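Local coordinates for mucus binding proteinn (Lactobacillus reuteri, PDB 4MT5), which probably mediates adhesion of the bacterium to gastrointestinal mucus, this fragment being one of its cell-surface repeats with a ubiquitin-like beta-grasp fold, at residues Y5-D10 with T65-F70; F70-T75 with D120-K125; A84-V89 with T112-Y117; T90-Y95 with D106-V111. All blocks are in the same frame, centred on the assembly; numbering follows the deposited sequence.

Interaction 1 (Y5-D10 with T65-F70)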
loop_
_atom_site.group_PDB
_atom_site.type_symbol
_atom_site.label_atom_id
_atom_site.label_comp_id
_atom_site.label_asym_id
_atom_site.label_seq_id
_atom_site.Cartn_x
_atom_site.Cartn_y
_atom_site.Cartn_z
ATOM N N TYR A 5 -6.312 32.407 22.748
ATOM C CA TYR A 5 -6.559 31.011 22.396
ATOM C C TYR A 5 -5.436 30.489 21.508
ATOM O O TYR A 5 -4.971 31.188 20.609
ATOM C CB TYR A 5 -7.891 30.847 21.646
ATOM C CG TYR A 5 -9.144 31.110 22.446
ATOM C CD1 TYR A 5 -9.482 30.313 23.538
ATOM C CD2 TYR A 5 -10.010 32.135 22.094
ATOM C CE1 TYR A 5 -10.648 30.548 24.272
ATOM C CE2 TYR A 5 -11.173 32.374 22.817
ATOM C CZ TYR A 5 -11.486 31.578 23.901
ATOM O OH TYR A 5 -12.642 31.828 24.610
ATOM N N VAL A 6 -5.006 29.257 21.750
ATOM C CA VAL A 6 -4.030 28.612 20.883
ATOM C C VAL A 6 -4.684 27.332 20.366
ATOM O O VAL A 6 -5.011 26.437 21.147
ATOM C CB VAL A 6 -2.722 28.315 21.645
ATOM C CG1 VAL A 6 -1.731 27.614 20.751
ATOM C CG2 VAL A 6 -2.122 29.603 22.184
ATOM N N LYS A 7 -4.924 27.269 19.058
ATOM C CA LYS A 7 -5.782 26.223 18.487
ATOM C C LYS A 7 -4.978 25.329 17.546
ATOM O O LYS A 7 -4.446 25.797 16.537
ATOM C CB LYS A 7 -6.983 26.858 17.762
ATOM C CG LYS A 7 -7.896 25.892 17.035
ATOM C CD LYS A 7 -9.258 26.519 16.639
ATOM C CE LYS A 7 -9.147 27.436 15.418
ATOM N NZ LYS A 7 -10.467 27.968 14.948
ATOM N N TYR A 8 -4.877 24.048 17.894
ATOM C CA TYR A 8 -4.134 23.076 17.102
ATOM C C TYR A 8 -5.095 22.335 16.192
ATOM O O TYR A 8 -5.992 21.643 16.673
ATOM C CB TYR A 8 -3.440 22.057 18.007
ATOM C CG TYR A 8 -2.437 22.624 18.978
ATOM C CD1 TYR A 8 -1.080 22.581 18.705
ATOM C CD2 TYR A 8 -2.850 23.200 20.181
ATOM C CE1 TYR A 8 -0.148 23.107 19.611
ATOM C CE2 TYR A 8 -1.933 23.729 21.086
ATOM C CZ TYR A 8 -0.584 23.676 20.795
ATOM O OH TYR A 8 0.324 24.192 21.686
ATOM N N VAL A 9 -4.881 22.451 14.884
ATOM C CA VAL A 9 -5.810 21.938 13.883
ATOM C C VAL A 9 -5.228 20.837 12.994
ATOM O O VAL A 9 -4.168 20.983 12.422
ATOM C CB VAL A 9 -6.274 23.076 12.969
ATOM C CG1 VAL A 9 -7.193 22.553 11.929
ATOM C CG2 VAL A 9 -6.959 24.142 13.769
ATOM N N ASP A 10 -5.953 19.738 12.875
ATOM C CA ASP A 10 -5.656 18.688 11.901
ATOM C C ASP A 10 -6.288 19.019 10.544
ATOM O O ASP A 10 -7.488 18.823 10.349
ATOM C CB ASP A 10 -6.171 17.336 12.425
ATOM C CG ASP A 10 -6.112 16.234 11.385
ATOM O OD1 ASP A 10 -5.405 16.404 10.364
ATOM O OD2 ASP A 10 -6.768 15.185 11.596
ATOM N N THR A 65 -7.344 34.275 18.610
ATOM C CA THR A 65 -6.930 32.889 18.440
ATOM C C THR A 65 -5.698 32.785 17.531
ATOM O O THR A 65 -5.663 33.341 16.424
ATOM C CB THR A 65 -8.063 32.035 17.848
ATOM O OG1 THR A 65 -9.112 31.911 18.816
ATOM C CG2 THR A 65 -7.559 30.646 17.479
ATOM N N TYR A 66 -4.680 32.079 18.009
ATOM C CA TYR A 66 -3.537 31.728 17.185
ATOM C C TYR A 66 -3.653 30.249 16.784
ATOM O O TYR A 66 -4.066 29.411 17.590
ATOM C CB TYR A 66 -2.255 31.989 17.959
ATOM C CG TYR A 66 -2.083 33.415 18.430
ATOM C CD1 TYR A 66 -1.419 34.355 17.648
ATOM C CD2 TYR A 66 -2.573 33.826 19.659
ATOM C CE1 TYR A 66 -1.244 35.672 18.083
ATOM C CE2 TYR A 66 -2.395 35.144 20.099
ATOM C CZ TYR A 66 -1.735 36.045 19.304
ATOM O OH TYR A 66 -1.573 37.326 19.725
ATOM N N GLU A 67 -3.319 29.932 15.536
ATOM C CA GLU A 67 -3.525 28.576 15.021
ATOM C C GLU A 67 -2.223 27.808 14.746
ATOM O O GLU A 67 -1.248 28.341 14.225
ATOM C CB GLU A 67 -4.421 28.593 13.768
ATOM C CG GLU A 67 -5.899 28.976 14.022
ATOM C CD GLU A 67 -6.755 28.974 12.741
ATOM O OE1 GLU A 67 -6.171 29.140 11.646
ATOM O OE2 GLU A 67 -8.002 28.804 12.822
ATOM N N VAL A 68 -2.208 26.542 15.119
ATOM C CA VAL A 68 -1.096 25.670 14.760
ATOM C C VAL A 68 -1.666 24.592 13.854
ATOM O O VAL A 68 -2.483 23.793 14.303
ATOM C CB VAL A 68 -0.438 25.017 16.016
ATOM C CG1 VAL A 68 0.694 24.097 15.610
ATOM C CG2 VAL A 68 0.082 26.079 16.976
ATOM N N HIS A 69 -1.282 24.569 12.580
ATOM C CA HIS A 69 -1.872 23.584 11.663
ATOM C C HIS A 69 -0.994 22.324 11.469
ATOM O O HIS A 69 0.232 22.399 11.409
ATOM C CB HIS A 69 -2.258 24.228 10.311
ATOM C CG HIS A 69 -3.401 25.198 10.399
ATOM N ND1 HIS A 69 -4.723 24.802 10.347
ATOM C CD2 HIS A 69 -3.420 26.547 10.536
ATOM C CE1 HIS A 69 -5.505 25.864 10.450
ATOM N NE2 HIS A 69 -4.741 26.934 10.569
ATOM N N PHE A 70 -1.634 21.166 11.397
ATOM C CA PHE A 70 -0.937 19.919 11.132
ATOM C C PHE A 70 -1.608 19.227 9.979
ATOM O O PHE A 70 -2.745 19.558 9.652
ATOM C CB PHE A 70 -1.043 18.982 12.318
ATOM C CG PHE A 70 -0.347 19.472 13.545
ATOM C CD1 PHE A 70 0.917 19.009 13.870
ATOM C CD2 PHE A 70 -0.959 20.373 14.390
ATOM C CE1 PHE A 70 1.548 19.438 15.009
ATOM C CE2 PHE A 70 -0.325 20.804 15.526
ATOM C CZ PHE A 70 0.929 20.339 15.835
#
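E67 and K7 lie side by side, and K7 NZ forms a salt bridge with E67 OE2 at 3.4 Å. The lysine sets out with CG anti to the backbone N (chi1 176°) and bends at chi3, which brings its ammonium beside the carboxylate. The other oxygen, E67 OE1, takes a hydrogen bond from H69 NE2 at 2.8 Å; the donor lies well above the carboxylate plane. Because H69 ND1 also donates, to D11, the imidazole is probably protonated. With an alanine in place of E67, K7 would probably lack its counter-charge and H69 NE2 its acceptor.

Below, five backbone hydrogen bonds join parallel strands in unbroken register. K7 N donates to Y66 O at 2.7 Å and K7 O accepts from V68 N at 2.8 Å; V9 repeats the scheme with V68 O and F70 N. On the charged face V9 CB packs beside H69 ND1 at 3.5 Å, and T65 CG2 meets K7 CB.

The opposite face is mainly apolar at V6, Y8, V68 and F70, with the D10 carboxylate, bonded to T13, at its end. Y8 and F70 meet edge to edge, Y8 CD1 lying 3.7 Å from F70 CE2, while V68 CB flanks that CD1. I38 of helix 35-42 covers V68 and F70, and the Y8 hydroxyl bonds to Y32. This is the central parallel pair of a beta-grasp sheet, with strands 16-24 and 46-51 outside it. Its chemistry is two-sided: one face buries carbon under the helix, the other carries a salt bridge and a His-carboxylate bond on a partly exposed surface.

Interaction 2 (F70-T75 with D120-K125)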
loop_
_atom_site.group_PDB
_atom_site.type_symbol
_atom_site.label_atom_id
_atom_site.label_comp_id
_atom_site.label_asym_id
_atom_site.label_seq_id
_atom_site.Cartn_x
_atom_site.Cartn_y
_atom_site.Cartn_z
ATOM N N PHE A 70 -1.634 21.166 11.397
ATOM C CA PHE A 70 -0.937 19.919 11.132
ATOM C C PHE A 70 -1.608 19.227 9.979
ATOM O O PHE A 70 -2.745 19.558 9.652
ATOM C CB PHE A 70 -1.043 18.982 12.318
ATOM C CG PHE A 70 -0.347 19.472 13.545
ATOM C CD1 PHE A 70 0.917 19.009 13.870
ATOM C CD2 PHE A 70 -0.959 20.373 14.390
ATOM C CE1 PHE A 70 1.548 19.438 15.009
ATOM C CE2 PHE A 70 -0.325 20.804 15.526
ATOM C CZ PHE A 70 0.929 20.339 15.835
ATOM N N LYS A 71 -0.906 18.272 9.367
ATOM C CA LYS A 71 -1.523 17.309 8.438
ATOM C C LYS A 71 -1.067 15.914 8.822
ATOM O O LYS A 71 -0.100 15.758 9.572
ATOM C CB LYS A 71 -1.151 17.589 6.985
ATOM C CG LYS A 71 0.345 17.537 6.715
ATOM C CD LYS A 71 0.655 17.727 5.239
ATOM C CE LYS A 71 2.087 18.235 5.026
ATOM N NZ LYS A 71 2.306 18.497 3.567
ATOM N N HIS A 72 -1.764 14.902 8.323
ATOM C CA HIS A 72 -1.384 13.519 8.600
ATOM C C HIS A 72 -0.071 13.148 7.924
ATOM O O HIS A 72 0.178 13.504 6.774
ATOM C CB HIS A 72 -2.474 12.553 8.147
ATOM C CG HIS A 72 -3.670 12.526 9.045
ATOM N ND1 HIS A 72 -4.633 11.540 8.973
ATOM C CD2 HIS A 72 -4.060 13.358 10.039
ATOM C CE1 HIS A 72 -5.563 11.767 9.883
ATOM N NE2 HIS A 72 -5.241 12.866 10.542
ATOM N N GLY A 73 0.769 12.425 8.654
ATOM C CA GLY A 73 1.993 11.905 8.088
ATOM C C GLY A 73 1.688 10.787 7.123
ATOM O O GLY A 73 0.764 10.005 7.327
ATOM N N MET A 74 2.460 10.710 6.050
ATOM C CA MET A 74 2.306 9.606 5.105
ATOM C C MET A 74 3.582 8.778 4.991
ATOM O O MET A 74 4.696 9.321 4.900
ATOM C CB MET A 74 1.875 10.114 3.726
ATOM C CG MET A 74 0.518 10.820 3.705
ATOM S SD MET A 74 -0.899 9.789 4.167
ATOM C CE MET A 74 -2.220 10.998 4.056
ATOM N N THR A 75 3.413 7.463 5.020
ATOM C CA THR A 75 4.524 6.547 4.828
ATOM C C THR A 75 4.337 5.759 3.547
ATOM O O THR A 75 3.344 5.054 3.380
ATOM C CB THR A 75 4.645 5.554 5.981
ATOM O OG1 THR A 75 5.146 6.226 7.144
ATOM C CG2 THR A 75 5.604 4.446 5.604
ATOM N N ASP A 120 -1.450 6.032 6.005
ATOM C CA ASP A 120 -1.636 7.220 6.822
ATOM C C ASP A 120 -0.988 6.916 8.164
ATOM O O ASP A 120 -1.318 5.916 8.782
ATOM C CB ASP A 120 -3.138 7.453 6.985
ATOM C CG ASP A 120 -3.483 8.738 7.739
ATOM O OD1 ASP A 120 -2.935 8.988 8.842
ATOM O OD2 ASP A 120 -4.349 9.483 7.226
ATOM N N ASN A 121 -0.061 7.761 8.606
ATOM C CA ASN A 121 0.670 7.519 9.859
ATOM C C ASN A 121 -0.185 7.683 11.117
ATOM O O ASN A 121 0.137 7.133 12.181
ATOM C CB ASN A 121 1.884 8.451 9.989
ATOM C CG ASN A 121 3.040 8.061 9.083
ATOM O OD1 ASN A 121 2.884 7.295 8.121
ATOM N ND2 ASN A 121 4.216 8.597 9.385
ATOM N N VAL A 122 -1.249 8.470 11.004
ATOM C CA VAL A 122 -2.115 8.735 12.138
ATOM C C VAL A 122 -3.195 7.667 12.240
ATOM O O VAL A 122 -3.371 7.049 13.283
ATOM C CB VAL A 122 -2.767 10.137 12.046
ATOM C CG1 VAL A 122 -3.863 10.280 13.080
ATOM C CG2 VAL A 122 -1.717 11.236 12.218
ATOM N N THR A 123 -3.912 7.428 11.157
ATOM C CA THR A 123 -4.986 6.463 11.242
ATOM C C THR A 123 -4.455 5.040 11.188
ATOM O O THR A 123 -4.991 4.147 11.844
ATOM C CB THR A 123 -6.024 6.657 10.136
ATOM O OG1 THR A 123 -5.467 6.253 8.882
ATOM C CG2 THR A 123 -6.432 8.107 10.054
ATOM N N GLY A 124 -3.407 4.827 10.398
ATOM C CA GLY A 124 -2.854 3.496 10.209
ATOM C C GLY A 124 -3.463 2.732 9.044
ATOM O O GLY A 124 -3.018 1.628 8.716
ATOM N N LYS A 125 -4.475 3.316 8.409
ATOM C CA LYS A 125 -5.111 2.701 7.243
ATOM C C LYS A 125 -4.452 3.140 5.922
ATOM O O LYS A 125 -3.807 4.183 5.863
ATOM C CB LYS A 125 -6.599 3.030 7.244
ATOM C CG LYS A 125 -7.270 2.677 8.571
ATOM C CD LYS A 125 -8.720 3.124 8.623
ATOM C CE LYS A 125 -9.476 2.394 9.725
ATOM N NZ LYS A 125 -10.883 2.897 9.829
HETATM O O HOH W 1 6.614 9.073 7.777
#
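The H72 ring has V122 over one face and D120 at its edge. V122 CB stands 3.8 Å from the ring centroid, 4° off the normal, a CH-pi contact spreading the valine branches over the imidazole. In the ring plane, H72 ND1 donates to D120 OD2 at 2.7 Å (171°), meeting the syn lone pair of a carboxylate turned steeply against the ring. H72 NE2 bonds to D10, so two acidic residues hold the imidazole's rotation.

D120 also organises its own loop as an Asx turn and Asx motif: its OD1 accepts from V122 N at 2.8 Å and from T123 N at 3.0 Å. With CG anti to the backbone N (chi1 -176°), the carboxylate stands between this turn and the histidine. Without the carboxylate, as with an alanine here, H72 ND1 and both turn amides would probably lose their acceptor, leaving D10 and V122 to steady the ring.

Farther along strand 65-77, N121 N donates to G73 O at 2.7 Å beside the antiparallel non-hydrogen-bonded pair M74-D120. T75 OG1 donates to N121 OD1, also at 2.7 Å. A water closes the cycle, accepting from N121 ND2 (2.9 Å) and donating to T75 OG1 (3.3 Å).

Interaction 3 (A84-V89 with T112-Y117)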
loop_
_atom_site.group_PDB
_atom_site.type_symbol
_atom_site.label_atom_id
_atom_site.label_comp_id
_atom_site.label_asym_id
_atom_site.label_seq_id
_atom_site.Cartn_x
_atom_site.Cartn_y
_atom_site.Cartn_z
ATOM N N ALA A 84 5.860 -4.881 0.498
ATOM C CA ALA A 84 5.017 -4.669 -0.660
ATOM C C ALA A 84 3.957 -5.727 -0.681
ATOM O O ALA A 84 4.150 -6.822 -0.143
ATOM C CB ALA A 84 5.834 -4.733 -1.925
ATOM N N GLU A 85 2.823 -5.400 -1.284
ATOM C CA GLU A 85 1.804 -6.409 -1.505
ATOM C C GLU A 85 2.213 -7.281 -2.694
ATOM O O GLU A 85 2.586 -6.767 -3.752
ATOM C CB GLU A 85 0.432 -5.781 -1.734
ATOM C CG GLU A 85 -0.661 -6.834 -1.827
ATOM C CD GLU A 85 -2.032 -6.259 -2.153
ATOM O OE1 GLU A 85 -2.120 -5.037 -2.434
ATOM O OE2 GLU A 85 -3.020 -7.039 -2.131
ATOM N N GLN A 86 2.161 -8.598 -2.498
ATOM C CA GLN A 86 2.575 -9.557 -3.512
ATOM C C GLN A 86 1.474 -10.572 -3.732
ATOM O O GLN A 86 0.922 -11.091 -2.771
ATOM C CB GLN A 86 3.843 -10.287 -3.073
ATOM C CG GLN A 86 4.966 -9.366 -2.659
ATOM C CD GLN A 86 6.227 -10.114 -2.303
ATOM O OE1 GLN A 86 6.431 -11.250 -2.749
ATOM N NE2 GLN A 86 7.085 -9.484 -1.490
ATOM N N LYS A 87 1.154 -10.846 -4.996
ATOM C CA LYS A 87 0.205 -11.906 -5.362
ATOM C C LYS A 87 0.800 -12.814 -6.444
ATOM O O LYS A 87 1.169 -12.344 -7.516
ATOM C CB LYS A 87 -1.118 -11.310 -5.858
ATOM C CG LYS A 87 -1.896 -10.496 -4.812
ATOM C CD LYS A 87 -3.328 -11.032 -4.623
ATOM C CE LYS A 87 -4.094 -10.193 -3.615
ATOM N NZ LYS A 87 -3.214 -9.724 -2.489
ATOM N N THR A 88 0.893 -14.109 -6.172
ATOM C CA THR A 88 1.518 -15.021 -7.127
ATOM C C THR A 88 0.538 -15.976 -7.822
ATOM O O THR A 88 -0.196 -16.721 -7.178
ATOM C CB THR A 88 2.651 -15.818 -6.476
ATOM O OG1 THR A 88 3.719 -14.925 -6.159
ATOM C CG2 THR A 88 3.166 -16.887 -7.424
ATOM N N VAL A 89 0.529 -15.942 -9.146
ATOM C CA VAL A 89 -0.306 -16.848 -9.909
ATOM C C VAL A 89 0.575 -17.802 -10.701
ATOM O O VAL A 89 1.404 -17.386 -11.516
ATOM C CB VAL A 89 -1.257 -16.096 -10.842
ATOM C CG1 VAL A 89 -2.134 -17.062 -11.579
ATOM C CG2 VAL A 89 -2.106 -15.137 -10.046
ATOM N N THR A 112 4.621 -13.279 -10.385
ATOM C CA THR A 112 4.396 -12.571 -9.134
ATOM C C THR A 112 4.060 -11.114 -9.418
ATOM O O THR A 112 4.851 -10.403 -10.039
ATOM C CB THR A 112 5.632 -12.625 -8.209
ATOM O OG1 THR A 112 5.852 -13.970 -7.775
ATOM C CG2 THR A 112 5.431 -11.751 -6.984
ATOM N N PHE A 113 2.882 -10.684 -8.971
ATOM C CA PHE A 113 2.476 -9.293 -9.074
ATOM C C PHE A 113 2.862 -8.587 -7.782
ATOM O O PHE A 113 2.588 -9.100 -6.702
ATOM C CB PHE A 113 0.970 -9.198 -9.287
ATOM C CG PHE A 113 0.518 -9.683 -10.625
ATOM C CD1 PHE A 113 0.506 -8.831 -11.716
ATOM C CD2 PHE A 113 0.096 -10.990 -10.798
ATOM C CE1 PHE A 113 0.087 -9.272 -12.955
ATOM C CE2 PHE A 113 -0.325 -11.438 -12.036
ATOM C CZ PHE A 113 -0.330 -10.576 -13.116
ATOM N N LYS A 114 3.506 -7.427 -7.887
ATOM C CA LYS A 114 3.927 -6.663 -6.714
ATOM C C LYS A 114 3.450 -5.231 -6.859
ATOM O O LYS A 114 3.452 -4.697 -7.966
ATOM C CB LYS A 114 5.451 -6.670 -6.586
ATOM C CG LYS A 114 6.036 -7.954 -6.034
ATOM C CD LYS A 114 7.535 -8.024 -6.265
ATOM C CE LYS A 114 8.212 -8.897 -5.217
ATOM N NZ LYS A 114 9.617 -9.233 -5.586
ATOM N N ARG A 115 3.023 -4.607 -5.761
ATOM C CA ARG A 115 2.725 -3.166 -5.786
ATOM C C ARG A 115 3.019 -2.476 -4.474
ATOM O O ARG A 115 2.959 -3.079 -3.401
ATOM C CB ARG A 115 1.275 -2.866 -6.198
ATOM C CG ARG A 115 0.233 -3.173 -5.133
ATOM C CD ARG A 115 -1.149 -2.707 -5.566
ATOM N NE ARG A 115 -2.214 -3.233 -4.709
ATOM C CZ ARG A 115 -3.516 -3.128 -4.975
ATOM N NH1 ARG A 115 -3.924 -2.515 -6.076
ATOM N NH2 ARG A 115 -4.407 -3.628 -4.134
ATOM N N GLY A 116 3.333 -1.195 -4.564
ATOM C CA GLY A 116 3.499 -0.390 -3.375
ATOM C C GLY A 116 2.182 0.237 -2.961
ATOM O O GLY A 116 1.173 0.106 -3.651
ATOM N N TYR A 117 2.199 0.934 -1.832
ATOM C CA TYR A 117 1.019 1.625 -1.333
ATOM C C TYR A 117 1.427 2.726 -0.373
ATOM O O TYR A 117 2.588 2.818 0.011
ATOM C CB TYR A 117 0.093 0.638 -0.634
ATOM C CG TYR A 117 0.799 -0.249 0.348
ATOM C CD1 TYR A 117 1.294 -1.484 -0.037
ATOM C CD2 TYR A 117 0.974 0.144 1.658
ATOM C CE1 TYR A 117 1.942 -2.314 0.859
ATOM C CE2 TYR A 117 1.626 -0.676 2.564
ATOM C CZ TYR A 117 2.104 -1.904 2.157
ATOM O OH TYR A 117 2.755 -2.716 3.055
#
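Charged contacts centre on E85, whose OE1 is gripped by R115 through NE at 2.9 Å and NH2 at 3.2 Å. Both nitrogens approach from the same face of the carboxylate, and OE1 lies in the guanidinium plane at its edge. K87 NZ takes E85 OE2 at 2.7 Å, so the one carboxylate serves two cations and probably offsets their repulsion. E85 reaches them as an extended chain with CG anti to the backbone N (chi1 -174°).

Backbone bonding is antiparallel, with E85-R115 and K87-F113 as the hydrogen-bonded pairs; both bonds of the second measure 2.8 Å, K87 N to F113 O and F113 N to K87 O.

On the other face, T88 OG1 and T112 OG1 share a hydrogen bond of 2.8 Å, and K114 runs alongside Q86, its CE 3.7 Å from Q86 CD. Y117 turns its ring edge to E85 N, while its hydroxyl bonds to the backbone O of N83.

These segments form the open end of the hairpin 85-96/104-120. Beyond R115, Y129 of strand 126-129 receives the guanidinium in a cation-pi contact; F113 packs on W132 and P169, and K114 joins its backbone to T133 of strand 133-134.

Interaction 4 (T90-Y95 with D106-V111)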
loop_
_atom_site.group_PDB
_atom_site.type_symbol
_atom_site.label_atom_id
_atom_site.label_comp_id
_atom_site.label_asym_id
_atom_site.label_seq_id
_atom_site.Cartn_x
_atom_site.Cartn_y
_atom_site.Cartn_z
ATOM N N THR A 90 0.407 -19.091 -10.438
ATOM C CA THR A 90 1.238 -20.093 -11.083
ATOM C C THR A 90 0.417 -20.955 -12.037
ATOM O O THR A 90 -0.811 -21.037 -11.935
ATOM C CB THR A 90 2.001 -20.979 -10.051
ATOM O OG1 THR A 90 1.070 -21.640 -9.184
ATOM C CG2 THR A 90 2.948 -20.145 -9.209
ATOM N N GLU A 91 1.107 -21.575 -12.984
ATOM C CA GLU A 91 0.479 -22.509 -13.906
ATOM C C GLU A 91 1.234 -23.827 -13.891
ATOM O O GLU A 91 2.470 -23.854 -13.956
ATOM C CB GLU A 91 0.479 -21.942 -15.319
ATOM C CG GLU A 91 -0.021 -22.903 -16.379
ATOM C CD GLU A 91 0.261 -22.402 -17.780
ATOM O OE1 GLU A 91 1.453 -22.317 -18.138
ATOM O OE2 GLU A 91 -0.702 -22.076 -18.516
ATOM N N THR A 92 0.482 -24.918 -13.806
ATOM C CA THR A 92 1.068 -26.249 -13.781
ATOM C C THR A 92 0.470 -27.147 -14.863
ATOM O O THR A 92 -0.756 -27.285 -14.978
ATOM C CB THR A 92 0.889 -26.916 -12.403
ATOM O OG1 THR A 92 1.441 -26.072 -11.383
ATOM C CG2 THR A 92 1.591 -28.259 -12.368
ATOM N N ILE A 93 1.349 -27.744 -15.663
ATOM C CA ILE A 93 0.938 -28.744 -16.636
ATOM C C ILE A 93 1.372 -30.125 -16.178
ATOM O O ILE A 93 2.552 -30.355 -15.933
ATOM C CB ILE A 93 1.557 -28.489 -18.012
ATOM C CG1 ILE A 93 1.274 -27.063 -18.460
ATOM C CG2 ILE A 93 0.958 -29.447 -19.021
ATOM C CD1 ILE A 93 -0.211 -26.763 -18.515
ATOM N N HIS A 94 0.409 -31.035 -16.049
ATOM C CA HIS A 94 0.706 -32.446 -15.780
ATOM C C HIS A 94 0.679 -33.273 -17.075
ATOM O O HIS A 94 -0.238 -33.144 -17.892
ATOM C CB HIS A 94 -0.277 -33.043 -14.760
ATOM C CG HIS A 94 -0.230 -32.392 -13.411
ATOM N ND1 HIS A 94 0.918 -32.339 -12.649
ATOM C CD2 HIS A 94 -1.195 -31.777 -12.682
ATOM C CE1 HIS A 94 0.659 -31.714 -11.513
ATOM N NE2 HIS A 94 -0.614 -31.358 -11.511
ATOM N N TYR A 95 1.687 -34.116 -17.256
ATOM C CA TYR A 95 1.736 -35.004 -18.409
ATOM C C TYR A 95 1.624 -36.479 -17.974
ATOM O O TYR A 95 2.562 -37.036 -17.408
ATOM C CB TYR A 95 3.030 -34.773 -19.202
ATOM C CG TYR A 95 3.250 -33.349 -19.689
ATOM C CD1 TYR A 95 2.572 -32.854 -20.798
ATOM C CD2 TYR A 95 4.158 -32.505 -19.051
ATOM C CE1 TYR A 95 2.784 -31.552 -21.253
ATOM C CE2 TYR A 95 4.377 -31.201 -19.497
ATOM C CZ TYR A 95 3.688 -30.733 -20.599
ATOM O OH TYR A 95 3.902 -29.445 -21.041
ATOM N N ASP A 106 6.579 -32.139 -15.046
ATOM C CA ASP A 106 5.640 -31.013 -15.099
ATOM C C ASP A 106 6.247 -29.734 -15.693
ATOM O O ASP A 106 7.421 -29.418 -15.470
ATOM C CB ASP A 106 5.088 -30.690 -13.704
ATOM C CG ASP A 106 3.994 -31.642 -13.261
ATOM O OD1 ASP A 106 3.368 -32.287 -14.132
ATOM O OD2 ASP A 106 3.750 -31.732 -12.034
ATOM N N SER A 107 5.439 -29.010 -16.461
ATOM C CA SER A 107 5.779 -27.649 -16.835
ATOM C C SER A 107 5.180 -26.736 -15.784
ATOM O O SER A 107 3.976 -26.796 -15.493
ATOM C CB SER A 107 5.224 -27.274 -18.207
ATOM O OG SER A 107 5.445 -25.895 -18.477
ATOM N N THR A 108 6.025 -25.898 -15.206
ATOM C CA THR A 108 5.560 -24.968 -14.196
ATOM C C THR A 108 6.117 -23.564 -14.460
ATOM O O THR A 108 7.319 -23.371 -14.670
ATOM C CB THR A 108 5.834 -25.511 -12.759
ATOM O OG1 THR A 108 4.818 -25.044 -11.867
ATOM C CG2 THR A 108 7.224 -25.129 -12.232
ATOM N N THR A 109 5.218 -22.588 -14.517
ATOM C CA THR A 109 5.622 -21.200 -14.729
ATOM C C THR A 109 4.886 -20.266 -13.757
ATOM O O THR A 109 3.675 -20.374 -13.570
ATOM C CB THR A 109 5.403 -20.772 -16.201
ATOM O OG1 THR A 109 4.021 -20.915 -16.541
ATOM C CG2 THR A 109 6.229 -21.648 -17.146
ATOM N N ALA A 110 5.623 -19.362 -13.125
ATOM C CA ALA A 110 5.030 -18.498 -12.114
ATOM C C ALA A 110 5.068 -17.027 -12.520
ATOM O O ALA A 110 5.992 -16.585 -13.210
ATOM C CB ALA A 110 5.742 -18.691 -10.787
ATOM N N VAL A 111 4.059 -16.271 -12.097
ATOM C CA VAL A 111 4.116 -14.814 -12.193
ATOM C C VAL A 111 3.775 -14.199 -10.841
ATOM O O VAL A 111 2.794 -14.578 -10.211
ATOM C CB VAL A 111 3.212 -14.241 -13.313
ATOM C CG1 VAL A 111 1.788 -14.691 -13.138
ATOM C CG2 VAL A 111 3.289 -12.725 -13.342
HETATM O O HOH W 2 3.143 -23.983 -16.829
HETATM O O HOH W 3 3.578 -34.471 -15.720
#
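A beta hairpin of the Muc B2-like domain, strands 85-96 and 104-120, holds this contact in the part nearer its turn. The strands run almost exactly antiparallel, at 175°. E91-T109 and I93-S107 are the hydrogen-bonded pairs, I93 N donating to S107 O at 2.8 Å and E91 N to T109 O at 2.9 Å; the return bond from S107 N to I93 O is longer.

The two faces differ. E91, I93, S107 and T109 share the inner one, against which F144 of strand 142-148 and I162 of strand 161-167 pack. I93 CB meets S107 CB at 3.9 Å, and the methyl I93 CG2 lies over one face of the Y95 ring, offset toward its rim, while Y95 OH reaches S107 CB. E91 is buried on this side. A water bonds to its OE1 at 2.7 Å and to T109 OG1 at 3.2 Å, the threonine hydroxyl being set between its backbone N and carbonyl carbon (chi1 59°), on the side of E91. Burial beside F144 and I174 may raise the affinity of the E91 carboxylate for a proton, though the water partly offsets this.

On the outer face, T90 CG2 touches A110 CB at 3.5 Å, and T92 stands beside T108, whose OG1 makes a weak bond to E91 O. The far edge of strand 85-96 continues the sheet in parallel with strand 174-182. Toward the turn, D106 bends to H94 with the carboxylate and ring planes 59° apart, and H94 ND1 makes a weak hydrogen bond to D106 OD1 at 2.9 Å.

In the fold
Interactions 1 and 4 lie on opposite sides of the chain's centre, their centres about 60 Å apart. Each is partly buried, with an inner face packed against its domain; the first pairs strands in parallel, the last antiparallel. Interactions 3 and 4 belong to one hairpin and adjoin through V89 N and V111 O, but interaction 3 is a surface contact with salt bridges, whereas interaction 4 relies on threonines, water and apolar packing. Interaction 2 joins the two domains: it shares strand 65-77 with interaction 1, meets it through D10 and H72, and closes the loop that holds interactions 3 and 4. Here strand pairing dwindles to one bridge and one backbone bond, supplemented by side-chain bonds.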